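Local structure of rhamnose ABC transporter, rhamnose-binding protein (Actinomyces odontolyticus ATCC 17982, 5BQ3) at residues Gly275-Tyr280 with Glu296-Gly301. The protein probably binds a carbohydrate, likely rhamnose, as the solute-binding component of an ABC transporter for sugar uptake. Sequence-based numbering, arbitrary orientation.
Sequences GYVAAY and EKFTAG
Tyr-280 lays one face of its ring against the peptide joining Ala-300 to Gly-301: Gly-301 N sits 3.4 Å above the ring plane, over its centre. Gly-301 CA adds a CH-pi contact, 3.8 Å from the ring centroid and 25° off the normal. With no side chain at Gly-301, the backbone can lie this flat on the ring. Tyr-276, one helical turn earlier, meets the same bend differently, by its edge: Tyr-276 CE2 is 3.2 Å from Ala-300 O, which lies in the ring plane. Its ring is carried there by CG standing anti to the backbone N (chi1 -166°). Both phenol oxygens hydrogen-bond Glu-55 OE1 on helix 40-56, and Tyr-276 OH also bonds Asn-302 N, just past the bend. In this two-lobed type I periplasmic binding protein fold, the contact seats the short antiparallel hairpin of strands 297-299 and 305-307 on helix 271-287, in the lobe built on the six-stranded parallel sheet. The Ala-300 methyl rests between Val-277 CG2, 4.2 Å from Ala-300 CB, and Tyr-280 CB, 4.3 Å from it. Two residues earlier, on the strand itself, Phe-298 drops toward the helix, its side chain crossing that of Val-277 at about a right angle; Val-277 CG1 touches Phe-298 CZ at 3.9 Å, while Ala-281 and Ala-284 of the next turns also touch the phenyl group.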
loop_
_atom_site.group_PDB
_atom_site.type_symbol
_atom_site.label_atom_id
_atom_site.label_comp_id
_atom_site.label_asym_id
_atom_site.label_seq_id
_atom_site.Cartn_x
_atom_site.Cartn_y
_atom_site.Cartn_z
ATOM N N GLY A 275 -7.209 -0.389 7.260
ATOM C CA GLY A 275 -7.679 0.161 8.527
ATOM C C GLY A 275 -8.663 -0.767 9.215
ATOM O O GLY A 275 -8.657 -0.878 10.445
ATOM N N TYR A 276 -9.493 -1.463 8.409
ATOM C CA TYR A 276 -10.501 -2.432 8.840
ATOM C C TYR A 276 -9.844 -3.623 9.558
ATOM O O TYR A 276 -10.227 -3.923 10.687
ATOM C CB TYR A 276 -11.330 -2.912 7.628
ATOM C CG TYR A 276 -12.598 -3.655 7.985
ATOM C CD1 TYR A 276 -13.807 -2.982 8.137
ATOM C CD2 TYR A 276 -12.604 -5.041 8.119
ATOM C CE1 TYR A 276 -14.980 -3.663 8.461
ATOM C CE2 TYR A 276 -13.770 -5.734 8.438
ATOM C CZ TYR A 276 -14.957 -5.041 8.608
ATOM O OH TYR A 276 -16.104 -5.730 8.920
ATOM N N VAL A 277 -8.847 -4.272 8.914
ATOM C CA VAL A 277 -8.099 -5.426 9.443
ATOM C C VAL A 277 -7.325 -5.014 10.709
ATOM O O VAL A 277 -7.339 -5.757 11.691
ATOM C CB VAL A 277 -7.162 -6.056 8.362
ATOM C CG1 VAL A 277 -6.249 -7.131 8.951
ATOM C CG2 VAL A 277 -7.972 -6.636 7.204
ATOM N N ALA A 278 -6.693 -3.821 10.692
ATOM C CA ALA A 278 -5.906 -3.278 11.803
ATOM C C ALA A 278 -6.739 -3.086 13.079
ATOM O O ALA A 278 -6.264 -3.423 14.161
ATOM C CB ALA A 278 -5.269 -1.963 11.393
ATOM N N ALA A 279 -7.979 -2.569 12.952
ATOM C CA ALA A 279 -8.890 -2.348 14.077
ATOM C C ALA A 279 -9.335 -3.677 14.686
ATOM O O ALA A 279 -9.460 -3.766 15.909
ATOM C CB ALA A 279 -10.095 -1.540 13.627
ATOM N N TYR A 280 -9.541 -4.716 13.843
ATOM C CA TYR A 280 -9.926 -6.060 14.289
ATOM C C TYR A 280 -8.735 -6.781 14.921
ATOM O O TYR A 280 -8.925 -7.549 15.864
ATOM C CB TYR A 280 -10.512 -6.889 13.133
ATOM C CG TYR A 280 -12.008 -6.716 12.973
ATOM C CD1 TYR A 280 -12.903 -7.512 13.684
ATOM C CD2 TYR A 280 -12.531 -5.743 12.128
ATOM C CE1 TYR A 280 -14.281 -7.345 13.553
ATOM C CE2 TYR A 280 -13.906 -5.568 11.989
ATOM C CZ TYR A 280 -14.779 -6.366 12.709
ATOM O OH TYR A 280 -16.135 -6.197 12.563
ATOM N N GLU A 296 -0.741 -17.691 14.624
ATOM C CA GLU A 296 -2.047 -17.414 15.229
ATOM C C GLU A 296 -3.026 -16.833 14.202
ATOM O O GLU A 296 -2.605 -16.206 13.227
ATOM C CB GLU A 296 -1.912 -16.455 16.424
ATOM C CG GLU A 296 -1.363 -17.101 17.685
ATOM C CD GLU A 296 -1.437 -16.234 18.928
ATOM O OE1 GLU A 296 -0.870 -15.117 18.914
ATOM O OE2 GLU A 296 -2.042 -16.684 19.928
ATOM N N LYS A 297 -4.332 -17.049 14.431
ATOM C CA LYS A 297 -5.406 -16.586 13.552
ATOM C C LYS A 297 -6.420 -15.724 14.292
ATOM O O LYS A 297 -6.744 -15.997 15.452
ATOM C CB LYS A 297 -6.125 -17.776 12.906
ATOM C CG LYS A 297 -5.327 -18.465 11.808
ATOM C CD LYS A 297 -6.090 -19.635 11.206
ATOM C CE LYS A 297 -7.039 -19.217 10.116
ATOM N NZ LYS A 297 -8.063 -20.265 9.876
ATOM N N PHE A 298 -6.943 -14.698 13.598
ATOM C CA PHE A 298 -7.956 -13.774 14.111
ATOM C C PHE A 298 -8.984 -13.461 13.017
ATOM O O PHE A 298 -8.638 -13.465 11.834
ATOM C CB PHE A 298 -7.309 -12.483 14.659
ATOM C CG PHE A 298 -6.716 -11.537 13.637
ATOM C CD1 PHE A 298 -5.426 -11.726 13.158
ATOM C CD2 PHE A 298 -7.434 -10.435 13.186
ATOM C CE1 PHE A 298 -4.880 -10.848 12.221
ATOM C CE2 PHE A 298 -6.890 -9.565 12.242
ATOM C CZ PHE A 298 -5.614 -9.772 11.772
ATOM N N THR A 299 -10.239 -13.191 13.413
ATOM C CA THR A 299 -11.317 -12.856 12.482
ATOM C C THR A 299 -11.310 -11.339 12.246
ATOM O O THR A 299 -11.321 -10.557 13.198
ATOM C CB THR A 299 -12.674 -13.382 12.994
ATOM O OG1 THR A 299 -12.531 -14.746 13.389
ATOM C CG2 THR A 299 -13.777 -13.277 11.947
ATOM N N ALA A 300 -11.268 -10.938 10.970
ATOM C CA ALA A 300 -11.250 -9.540 10.549
ATOM C C ALA A 300 -12.599 -9.144 9.927
ATOM O O ALA A 300 -12.661 -8.720 8.772
ATOM C CB ALA A 300 -10.106 -9.305 9.571
ATOM N N GLY A 301 -13.662 -9.308 10.716
ATOM C CA GLY A 301 -15.037 -8.978 10.356
ATOM C C GLY A 301 -15.570 -9.622 9.096
ATOM O O GLY A 301 -15.616 -10.851 8.988
#